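Local coordinates for protein porphyranase B (PDB 3JUU) that cleaves the sulfated algal polysaccharide porphyran at the linkages between beta-D-galactose and alpha-L-galactose-6-sulfate, releasing mostly disaccharides, at residues E10-K15 with Q25-I30; Y107-C112 with I215-G220; M114-N117 with S122-F125; E199-Y204 with T264-W269. All coordinates share one frame; numbering follows the deposited sequence.

Contact 1: residues E10-K15 with Q25-I30; sequences EAPHFK and QEWKLI. With SO4 (sulfate ion), chain D.
An aromatic cluster on one face of the beta-sandwich forms where Pro-12 and Phe-14, in the extended N-terminal loop 10-15, meet Trp-27 of strand 26-29. The pyrrolidine of Pro-12 lies over one face of the indole. Its CD is 3.5 Å from Trp-27 CG and 3.9 Å from the centroid of the five-membered ring, 30° off the ring normal, a CH-pi contact. Pro-12 CG also sits above the indole, displaced toward its rim. Phe-14 approaches at the pyrrole nitrogen: its CE2 comes within 3.5 Å of Trp-27 NE1, which lies near the phenyl plane at the ring edge. The pair is oblique, with planes at 42°. With CG anti to its carbonyl carbon (chi1 -68°), Trp-27 turns its indole toward the loop. Asp-19, farther along the chain, accepts the hydrogen bond from NE1, so the indole nitrogen is satisfied and the rotation of the ring is restrained. Between its two apolar neighbours His-13 leads elsewhere, to a sulfate ion. Tyr-109 and Phe-217 pack on Phe-14, and Trp-207 meets Trp-27 edge-to-face. An N-terminal loop is thus laid across the strands of a GH16 jelly roll through a proline-aromatic cluster.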
# COMPACT_ATOMS: atom_id res chain seq x y z
N GLU A 10 6.02 -8.85 -19.28
CA GLU A 10 6.76 -10.12 -19.06
C GLU A 10 7.95 -10.01 -18.06
O GLU A 10 8.60 -11.02 -17.75
CB GLU A 10 7.24 -10.67 -20.42
CG GLU A 10 8.38 -9.84 -21.16
CD GLU A 10 9.05 -10.64 -22.32
OE1 GLU A 10 9.56 -11.78 -22.07
OE2 GLU A 10 9.05 -10.14 -23.47
N ALA A 11 8.21 -8.79 -17.54
CA ALA A 11 9.25 -8.62 -16.49
C ALA A 11 8.84 -7.40 -15.64
O ALA A 11 8.01 -6.63 -16.12
CB ALA A 11 10.63 -8.39 -17.12
N PRO A 12 9.44 -7.20 -14.43
CA PRO A 12 9.15 -5.97 -13.69
C PRO A 12 9.55 -4.74 -14.43
O PRO A 12 10.36 -4.78 -15.41
CB PRO A 12 9.97 -6.11 -12.39
CG PRO A 12 10.17 -7.59 -12.22
CD PRO A 12 10.34 -8.06 -13.64
N HIS A 13 8.99 -3.60 -14.03
CA HIS A 13 9.37 -2.34 -14.66
C HIS A 13 10.71 -1.85 -14.14
O HIS A 13 10.81 -1.38 -12.98
CB HIS A 13 8.29 -1.29 -14.43
CG HIS A 13 7.23 -1.29 -15.49
ND1 HIS A 13 6.93 -0.17 -16.24
CD2 HIS A 13 6.42 -2.28 -15.93
CE1 HIS A 13 5.95 -0.47 -17.08
NE2 HIS A 13 5.63 -1.75 -16.91
N PHE A 14 11.77 -1.97 -14.98
CA PHE A 14 13.05 -1.42 -14.57
C PHE A 14 13.54 -0.64 -15.75
O PHE A 14 13.48 -1.18 -16.89
CB PHE A 14 14.09 -2.52 -14.24
CG PHE A 14 13.77 -3.35 -13.05
CD1 PHE A 14 13.65 -2.74 -11.79
CD2 PHE A 14 13.62 -4.75 -13.16
CE1 PHE A 14 13.40 -3.53 -10.67
CE2 PHE A 14 13.39 -5.55 -12.04
CZ PHE A 14 13.22 -4.95 -10.79
N LYS A 15 14.06 0.57 -15.53
CA LYS A 15 14.71 1.36 -16.60
C LYS A 15 16.04 0.65 -16.97
O LYS A 15 16.48 -0.28 -16.27
CB LYS A 15 15.05 2.78 -16.10
CG LYS A 15 13.83 3.69 -15.80
CD LYS A 15 13.21 4.10 -17.12
CE LYS A 15 12.30 5.34 -16.99
NZ LYS A 15 10.93 4.98 -16.47
N GLN A 25 19.70 -15.36 -13.57
CA GLN A 25 18.42 -15.37 -12.83
C GLN A 25 17.35 -14.82 -13.71
O GLN A 25 17.62 -14.09 -14.68
CB GLN A 25 18.50 -14.55 -11.55
CG GLN A 25 19.62 -14.96 -10.61
CD GLN A 25 19.73 -14.09 -9.37
OE1 GLN A 25 19.87 -12.87 -9.45
NE2 GLN A 25 19.63 -14.72 -8.21
N GLU A 26 16.10 -15.16 -13.38
CA GLU A 26 15.00 -14.54 -14.07
C GLU A 26 13.85 -14.21 -13.11
O GLU A 26 13.78 -14.76 -12.04
CB GLU A 26 14.49 -15.44 -15.20
CG GLU A 26 14.06 -16.81 -14.83
CD GLU A 26 13.74 -17.63 -16.08
OE1 GLU A 26 12.94 -17.13 -16.94
OE2 GLU A 26 14.30 -18.75 -16.22
N TRP A 27 13.01 -13.27 -13.50
CA TRP A 27 11.86 -12.88 -12.66
C TRP A 27 10.66 -13.69 -13.12
O TRP A 27 10.38 -13.71 -14.32
CB TRP A 27 11.54 -11.41 -12.90
CG TRP A 27 12.58 -10.48 -12.40
CD1 TRP A 27 13.44 -9.77 -13.15
CD2 TRP A 27 12.86 -10.15 -11.04
NE1 TRP A 27 14.23 -8.96 -12.36
CE2 TRP A 27 13.94 -9.21 -11.06
CE3 TRP A 27 12.35 -10.56 -9.82
CZ2 TRP A 27 14.49 -8.68 -9.91
CZ3 TRP A 27 12.91 -10.09 -8.66
CH2 TRP A 27 13.98 -9.11 -8.70
N LYS A 28 9.94 -14.32 -12.19
CA LYS A 28 8.77 -15.13 -12.50
C LYS A 28 7.52 -14.56 -11.79
O LYS A 28 7.51 -14.44 -10.55
CB LYS A 28 9.05 -16.58 -12.01
CG LYS A 28 7.85 -17.57 -12.22
CD LYS A 28 8.20 -19.01 -11.74
CE LYS A 28 6.98 -19.91 -11.54
NZ LYS A 28 7.30 -20.84 -10.39
N LEU A 29 6.49 -14.28 -12.59
CA LEU A 29 5.21 -13.76 -12.04
C LEU A 29 4.61 -14.67 -11.03
O LEU A 29 4.51 -15.91 -11.26
CB LEU A 29 4.21 -13.44 -13.16
CG LEU A 29 3.07 -12.52 -12.65
CD1 LEU A 29 3.61 -11.09 -12.55
CD2 LEU A 29 1.93 -12.54 -13.72
N ILE A 30 4.26 -14.11 -9.87
CA ILE A 30 3.51 -14.85 -8.86
C ILE A 30 2.01 -14.58 -9.21
O ILE A 30 1.45 -13.51 -8.90
CB ILE A 30 3.81 -14.41 -7.44
CG1 ILE A 30 5.32 -14.58 -7.13
CG2 ILE A 30 2.91 -15.13 -6.38
CD1 ILE A 30 5.68 -13.75 -5.90
S SO4 D . 2.53 -1.90 -18.81
O1 SO4 D . 3.09 -1.63 -20.12
O2 SO4 D . 1.36 -2.79 -18.94
O3 SO4 D . 3.57 -2.55 -18.00
O4 SO4 D . 2.14 -0.61 -18.19

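Contact 2: residues Y107-C112 with I215-G220; sequences YGYYEC and IFFLDG
Tyr-109 is the residue of 107-112 that meets Phe-217, and the chain reaches it from the loop residue Tyr-107. The carbonyl O of Tyr-107 accepts a bond of 2.8 Å from Tyr-110 OH, which stands above the carbonyl plane. Gly-108 follows with a phi of 128°, at which a beta carbon would press on the preceding carbonyl oxygen. Tyr-109 then extends its ring with CG anti to the backbone N (chi1 -173°), and this carries the phenol toward Phe-217. The edge of the tyrosine points at the face of the phenylalanine in an offset edge-to-face pair, with centroids 5.5 Å apart and planes at 78°. Tyr-109 CE1 is 3.7 Å from Phe-217 CD2, while Tyr-109 OH packs against the root of the same side chain, 3.2 Å from Phe-217 CB. In this jelly-roll sandwich, strands 108-115 and 213-218 are not neighbours: strand 202-210 pairs with both, and the two rings meet across it, with Trp-207 touching Tyr-109. Glu-111 has its carboxylate carbon at the edge of the Tyr-109 ring, in its plane. The buried carboxylate is gripped by His-13 N at OE1 and by Trp-273 NE1 at OE2, two donors that probably help it stay ionised. Cys-112 pairs through its backbone with Tyr-204 and packs its side chain on Val-270.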
# COMPACT_ATOMS: atom_id res chain seq x y z
N TYR A 107 9.61 -12.81 0.56
CA TYR A 107 10.58 -12.26 -0.42
C TYR A 107 9.98 -12.07 -1.79
O TYR A 107 8.89 -12.58 -2.07
CB TYR A 107 11.92 -13.07 -0.51
CG TYR A 107 12.43 -13.44 0.85
CD1 TYR A 107 12.65 -12.48 1.82
CD2 TYR A 107 12.56 -14.79 1.21
CE1 TYR A 107 13.06 -12.84 3.14
CE2 TYR A 107 12.98 -15.15 2.49
CZ TYR A 107 13.26 -14.15 3.43
OH TYR A 107 13.63 -14.50 4.71
N GLY A 108 10.68 -11.33 -2.63
CA GLY A 108 10.29 -11.16 -4.00
C GLY A 108 10.23 -9.68 -4.41
O GLY A 108 10.69 -8.81 -3.65
N TYR A 109 9.72 -9.39 -5.61
CA TYR A 109 9.67 -8.02 -6.11
C TYR A 109 8.16 -7.68 -6.26
O TYR A 109 7.42 -8.44 -6.92
CB TYR A 109 10.44 -7.88 -7.48
CG TYR A 109 10.50 -6.41 -7.88
CD1 TYR A 109 11.47 -5.56 -7.27
CD2 TYR A 109 9.56 -5.81 -8.79
CE1 TYR A 109 11.50 -4.22 -7.53
CE2 TYR A 109 9.62 -4.44 -9.07
CZ TYR A 109 10.59 -3.63 -8.40
OH TYR A 109 10.68 -2.28 -8.72
N TYR A 110 7.73 -6.52 -5.76
CA TYR A 110 6.29 -6.22 -5.74
C TYR A 110 6.14 -4.85 -6.23
O TYR A 110 6.76 -3.91 -5.65
CB TYR A 110 5.76 -6.28 -4.28
CG TYR A 110 5.93 -7.66 -3.72
CD1 TYR A 110 4.85 -8.57 -3.81
CD2 TYR A 110 7.13 -8.08 -3.12
CE1 TYR A 110 5.00 -9.88 -3.32
CE2 TYR A 110 7.26 -9.35 -2.67
CZ TYR A 110 6.20 -10.26 -2.78
OH TYR A 110 6.32 -11.54 -2.28
N GLU A 111 5.31 -4.67 -7.26
CA GLU A 111 5.21 -3.34 -7.85
C GLU A 111 3.76 -3.04 -8.25
O GLU A 111 3.01 -3.96 -8.54
CB GLU A 111 6.11 -3.24 -9.10
CG GLU A 111 5.99 -4.50 -10.02
CD GLU A 111 6.59 -4.33 -11.39
OE1 GLU A 111 7.27 -3.30 -11.63
OE2 GLU A 111 6.28 -5.22 -12.25
N CYS A 112 3.37 -1.76 -8.28
CA CYS A 112 2.08 -1.39 -8.86
C CYS A 112 2.25 -0.08 -9.63
O CYS A 112 3.24 0.65 -9.45
CB CYS A 112 1.03 -1.25 -7.71
SG CYS A 112 1.16 0.37 -6.82
N ILE A 215 14.77 -2.93 -0.90
CA ILE A 215 15.24 -1.95 -1.85
C ILE A 215 14.07 -1.35 -2.60
O ILE A 215 13.32 -2.07 -3.19
CB ILE A 215 16.23 -2.60 -2.88
CG1 ILE A 215 17.47 -3.09 -2.12
CG2 ILE A 215 16.69 -1.56 -3.90
CD1 ILE A 215 17.47 -4.51 -1.87
N PHE A 216 13.94 -0.04 -2.52
CA PHE A 216 12.72 0.61 -3.10
C PHE A 216 13.01 1.19 -4.47
O PHE A 216 14.11 1.73 -4.69
CB PHE A 216 12.25 1.76 -2.16
CG PHE A 216 11.68 1.25 -0.86
CD1 PHE A 216 10.41 0.65 -0.84
CD2 PHE A 216 12.42 1.37 0.32
CE1 PHE A 216 9.92 0.09 0.34
CE2 PHE A 216 11.90 0.90 1.55
CZ PHE A 216 10.63 0.28 1.54
N PHE A 217 12.03 1.11 -5.39
CA PHE A 217 12.19 1.64 -6.77
C PHE A 217 11.03 2.55 -7.07
O PHE A 217 9.85 2.30 -6.66
CB PHE A 217 12.06 0.47 -7.76
CG PHE A 217 13.30 -0.37 -7.82
CD1 PHE A 217 14.18 -0.20 -8.87
CD2 PHE A 217 13.60 -1.29 -6.74
CE1 PHE A 217 15.37 -0.94 -8.94
CE2 PHE A 217 14.78 -2.08 -6.83
CZ PHE A 217 15.66 -1.84 -7.92
N LEU A 218 11.33 3.56 -7.85
CA LEU A 218 10.31 4.54 -8.36
C LEU A 218 10.48 4.69 -9.85
O LEU A 218 11.59 4.99 -10.31
CB LEU A 218 10.45 5.92 -7.66
CG LEU A 218 9.57 7.04 -8.18
CD1 LEU A 218 8.01 6.60 -8.06
CD2 LEU A 218 9.93 8.42 -7.52
N ASP A 219 9.40 4.39 -10.61
CA ASP A 219 9.39 4.55 -12.09
C ASP A 219 10.59 3.80 -12.69
O ASP A 219 11.29 4.34 -13.55
CB ASP A 219 9.40 6.02 -12.45
CG ASP A 219 8.15 6.72 -11.91
OD1 ASP A 219 7.11 6.01 -11.93
OD2 ASP A 219 8.27 7.90 -11.53
N GLY A 220 10.85 2.63 -12.12
CA GLY A 220 11.85 1.73 -12.68
C GLY A 220 13.25 2.06 -12.30
O GLY A 220 14.21 1.52 -12.90

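Contact 3: residues M114-N117 with S122-F125; sequences MKAN and SSTF
Ser-123 OG accepts the backbone N-H of Asn-117 at 3.0 Å, with an N-H...O angle of 155°. The same hydroxyl oxygen lies 2.7 Å from a water that accepts from it, and it is also hydrogen-bonded to Thr-265 OG1, so three groups hold it within the protein interior. The water in turn donates to Asn-117 O at 3.0 Å, closing a small bridge around the corner of the chain. That corner is a beta arch: strand 108-115 belongs with 202-210 and 264-276, whereas strand 122-128 pairs with 141-150 and 237-242. The chain therefore passes from one layer of the sandwich to the other, and the two segments meet through side chains rather than as paired strands. Asn-117 turns its amide back toward the second strand (chi1 71°), where ND2 makes a weak bond of 3.1 Å to Ser-122 O. Thr-265 OG1 is a further partner of ND2, and Thr-119 OG1 binds OD1. On the far side of strand 122-128, Ser-122 OG binds Glu-243, which probably binds substrate, and Thr-124 packs beside Glu-148, the probable proton donor. The arch therefore probably lies behind the catalytic cleft. In the apolar packing, Ala-116 CB is 3.6 Å from Ser-123 CB. Met-114 CG leaves anti to the backbone N (chi1 -178°), and the chain bends at chi3, bringing CE to 3.8 Å from Ser-123 CB.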
# COMPACT_ATOMS: atom_id res chain seq x y z
N MET A 114 0.26 3.36 -9.93
CA MET A 114 -0.84 3.97 -9.17
C MET A 114 -0.85 5.47 -9.42
O MET A 114 0.23 6.14 -9.47
CB MET A 114 -0.67 3.63 -7.65
CG MET A 114 -1.77 4.15 -6.68
SD MET A 114 -1.28 4.27 -4.91
CE MET A 114 -1.18 5.74 -5.77
N LYS A 115 -2.05 6.02 -9.50
CA LYS A 115 -2.22 7.47 -9.41
C LYS A 115 -3.04 7.74 -8.16
O LYS A 115 -4.11 7.11 -7.93
CB LYS A 115 -2.92 8.01 -10.68
CG LYS A 115 -3.34 9.45 -10.56
CD LYS A 115 -4.25 9.93 -11.74
CE LYS A 115 -3.55 10.16 -12.99
NZ LYS A 115 -4.66 10.49 -13.98
N ALA A 116 -2.56 8.65 -7.33
CA ALA A 116 -3.23 8.87 -6.06
C ALA A 116 -4.54 9.66 -6.27
O ALA A 116 -4.71 10.39 -7.31
CB ALA A 116 -2.30 9.65 -5.05
N ASN A 117 -5.45 9.51 -5.30
CA ASN A 117 -6.60 10.44 -5.24
C ASN A 117 -6.14 11.80 -4.80
O ASN A 117 -5.14 11.91 -4.13
CB ASN A 117 -7.78 9.88 -4.42
CG ASN A 117 -7.51 9.85 -2.93
OD1 ASN A 117 -7.38 10.91 -2.30
ND2 ASN A 117 -7.47 8.66 -2.35
N SER A 122 -5.85 8.68 2.11
CA SER A 122 -4.61 8.12 1.61
C SER A 122 -4.74 7.41 0.26
O SER A 122 -5.88 7.10 -0.25
CB SER A 122 -4.10 7.12 2.68
OG SER A 122 -4.85 5.89 2.59
N SER A 123 -3.57 7.16 -0.35
CA SER A 123 -3.46 6.20 -1.46
C SER A 123 -2.20 5.37 -1.20
O SER A 123 -1.15 5.97 -1.05
CB SER A 123 -3.23 6.97 -2.76
OG SER A 123 -4.37 7.75 -3.07
N THR A 124 -2.34 4.04 -1.02
CA THR A 124 -1.24 3.28 -0.44
C THR A 124 -1.03 1.97 -1.15
O THR A 124 -1.97 1.40 -1.82
CB THR A 124 -1.49 2.99 1.06
OG1 THR A 124 -2.59 2.07 1.21
CG2 THR A 124 -1.81 4.31 1.88
N PHE A 125 0.17 1.44 -0.97
CA PHE A 125 0.50 0.12 -1.53
C PHE A 125 1.56 -0.45 -0.57
O PHE A 125 2.59 0.25 -0.34
CB PHE A 125 1.16 0.34 -2.90
CG PHE A 125 1.57 -0.94 -3.59
CD1 PHE A 125 0.68 -2.04 -3.70
CD2 PHE A 125 2.88 -1.08 -4.13
CE1 PHE A 125 1.10 -3.22 -4.36
CE2 PHE A 125 3.29 -2.26 -4.81
CZ PHE A 125 2.44 -3.34 -4.90
O HOH W 1 -4.46 10.15 -1.83

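Contact 4: residues E199-Y204 with T264-W269; sequences EDFHVY and TTTYNW. With SO4 (sulfate ion), chain D.
Trp-269, whose indole packs against Val-203, donates from NE1 to O4 of a sulfate ion at 3.1 Å, with an N-H...O angle of 149°. The oxygen sits at the edge of the ring, near its plane. Arg-271 NH1 also binds the ion, which probably came from the crystallisation liquor, and the arginine makes a cation-pi contact with the same indole. The six-membered ring of the indole meets both branches of Val-203: CG1 is 3.8 Å from Trp-269 CH2, and CG2 is 3.9 Å from Trp-269 CZ2. A chi1 of 43°, with CG between the backbone N and the carbonyl carbon, swings the indole toward Val-203. Both segments flank strand 108-115 in one layer of the jelly-roll sandwich: His-202 and Tyr-204 pair with it on one side and Thr-266 on the other, so Phe-201 and Val-203 reach across that strand to touch 264-269, Phe-201 packing on Lys-115. Asn-268, at a corner of the chain, lays its amide over the phenyl face of Phe-201, with ND2 3.4 Å above the plane and over the ring centre, the amide and ring planes 32° apart. Glu-113 OE1 accepts from this ND2 and so helps hold the amide against the ring. At the phenyl edge, Thr-266 CG2 lies in the ring plane, 3.7 Å from Phe-201 CZ, and Thr-266 O is 3.4 Å from Phe-201 CE1.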
# COMPACT_ATOMS: atom_id res chain seq x y z
N GLU A 199 -1.20 13.61 -9.78
CA GLU A 199 -1.13 14.22 -11.16
C GLU A 199 -0.77 13.20 -12.22
O GLU A 199 -1.20 13.32 -13.40
CB GLU A 199 -0.10 15.34 -11.24
CG GLU A 199 -0.57 16.60 -10.63
CD GLU A 199 0.49 17.71 -10.47
OE1 GLU A 199 1.78 17.49 -10.45
OE2 GLU A 199 -0.03 18.85 -10.26
N ASP A 200 -0.01 12.18 -11.83
CA ASP A 200 0.47 11.21 -12.83
C ASP A 200 0.44 9.85 -12.23
O ASP A 200 0.54 9.72 -10.97
CB ASP A 200 1.95 11.53 -13.17
CG ASP A 200 2.17 13.00 -13.56
OD1 ASP A 200 1.79 13.30 -14.71
OD2 ASP A 200 2.74 13.82 -12.74
N PHE A 201 0.40 8.82 -13.08
CA PHE A 201 0.73 7.49 -12.61
C PHE A 201 2.25 7.39 -12.29
O PHE A 201 3.07 8.01 -12.96
CB PHE A 201 0.37 6.40 -13.63
CG PHE A 201 -1.10 6.14 -13.71
CD1 PHE A 201 -1.68 5.24 -12.82
CD2 PHE A 201 -1.90 6.85 -14.60
CE1 PHE A 201 -3.07 4.99 -12.81
CE2 PHE A 201 -3.29 6.62 -14.62
CZ PHE A 201 -3.87 5.69 -13.72
N HIS A 202 2.58 6.58 -11.28
CA HIS A 202 3.98 6.21 -11.03
C HIS A 202 4.02 4.73 -10.78
O HIS A 202 3.03 4.12 -10.34
CB HIS A 202 4.55 7.04 -9.82
CG HIS A 202 4.73 8.50 -10.11
ND1 HIS A 202 5.87 9.02 -10.71
CD2 HIS A 202 3.90 9.56 -9.90
CE1 HIS A 202 5.75 10.34 -10.81
NE2 HIS A 202 4.56 10.68 -10.34
N VAL A 203 5.18 4.14 -11.02
CA VAL A 203 5.37 2.77 -10.69
C VAL A 203 6.10 2.68 -9.35
O VAL A 203 7.23 3.10 -9.25
CB VAL A 203 6.13 2.00 -11.77
CG1 VAL A 203 6.34 0.55 -11.27
CG2 VAL A 203 5.27 1.95 -13.10
N TYR A 204 5.45 2.12 -8.33
CA TYR A 204 6.08 2.02 -7.00
C TYR A 204 6.45 0.56 -6.81
O TYR A 204 5.60 -0.33 -6.91
CB TYR A 204 5.03 2.42 -5.93
CG TYR A 204 4.54 3.84 -6.07
CD1 TYR A 204 5.39 4.93 -5.70
CD2 TYR A 204 3.26 4.15 -6.61
CE1 TYR A 204 5.00 6.26 -5.86
CE2 TYR A 204 2.86 5.50 -6.77
CZ TYR A 204 3.72 6.54 -6.40
OH TYR A 204 3.32 7.87 -6.45
N THR A 264 -10.72 9.22 -6.69
CA THR A 264 -10.41 7.84 -6.98
C THR A 264 -8.89 7.62 -6.99
O THR A 264 -8.19 8.37 -7.64
CB THR A 264 -10.99 7.39 -8.32
OG1 THR A 264 -12.44 7.44 -8.16
CG2 THR A 264 -10.52 5.91 -8.74
N THR A 265 -8.44 6.59 -6.27
CA THR A 265 -7.03 6.13 -6.37
C THR A 265 -7.09 5.02 -7.41
O THR A 265 -7.90 4.13 -7.28
CB THR A 265 -6.59 5.56 -4.98
OG1 THR A 265 -6.62 6.64 -4.03
CG2 THR A 265 -5.14 5.01 -5.16
N THR A 266 -6.28 5.11 -8.46
CA THR A 266 -6.38 4.13 -9.55
C THR A 266 -5.08 3.31 -9.64
O THR A 266 -4.01 3.92 -9.67
CB THR A 266 -6.58 4.89 -10.88
OG1 THR A 266 -7.76 5.76 -10.79
CG2 THR A 266 -6.69 3.89 -12.08
N TYR A 267 -5.19 1.99 -9.64
CA TYR A 267 -4.04 1.09 -9.82
C TYR A 267 -4.24 0.45 -11.17
O TYR A 267 -5.22 -0.29 -11.33
CB TYR A 267 -4.02 0.02 -8.74
CG TYR A 267 -4.03 0.58 -7.31
CD1 TYR A 267 -2.84 0.62 -6.55
CD2 TYR A 267 -5.22 1.04 -6.72
CE1 TYR A 267 -2.87 1.11 -5.20
CE2 TYR A 267 -5.24 1.56 -5.41
CZ TYR A 267 -4.08 1.59 -4.67
OH TYR A 267 -4.07 2.07 -3.38
N ASN A 268 -3.37 0.74 -12.14
CA ASN A 268 -3.44 0.04 -13.45
C ASN A 268 -3.10 -1.45 -13.35
O ASN A 268 -3.65 -2.28 -14.09
CB ASN A 268 -2.62 0.74 -14.54
CG ASN A 268 -3.19 2.06 -14.94
OD1 ASN A 268 -4.40 2.31 -14.77
ND2 ASN A 268 -2.33 2.93 -15.49
N TRP A 269 -2.25 -1.83 -12.39
CA TRP A 269 -1.92 -3.20 -12.24
C TRP A 269 -1.14 -3.37 -10.96
O TRP A 269 -0.60 -2.35 -10.45
CB TRP A 269 -1.10 -3.69 -13.45
CG TRP A 269 -0.01 -2.80 -13.97
CD1 TRP A 269 -0.05 -2.03 -15.13
CD2 TRP A 269 1.36 -2.67 -13.46
NE1 TRP A 269 1.17 -1.43 -15.33
CE2 TRP A 269 2.03 -1.77 -14.31
CE3 TRP A 269 2.04 -3.17 -12.32
CZ2 TRP A 269 3.39 -1.35 -14.08
CZ3 TRP A 269 3.39 -2.76 -12.09
CH2 TRP A 269 4.04 -1.89 -12.97
S SO4 D . 2.53 -1.90 -18.81
O1 SO4 D . 3.09 -1.63 -20.12
O2 SO4 D . 1.36 -2.79 -18.94
O3 SO4 D . 3.57 -2.55 -18.00
O4 SO4 D . 2.14 -0.61 -18.19

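How the contacts relate
Contact 1 closes before the others open, contact 3 is nested inside contact 2, and contacts 2 and 4 interleave along the chain. Contacts 3 and 4 are closest, their centres about 7 Å apart, whereas contacts 1 and 3 have centres about 23 Å apart and do not touch. Strand 108-115 supplies a segment to contacts 2 and 3 and lies between the two segments of contact 4. Asp-219 of contact 2 bonds to His-202 and Val-203 of contact 4, while the sulfate joins contacts 1 and 4. Together they run from the N-terminal loop, through one layer of the sandwich, to the arch that probably lies behind the catalytic cleft.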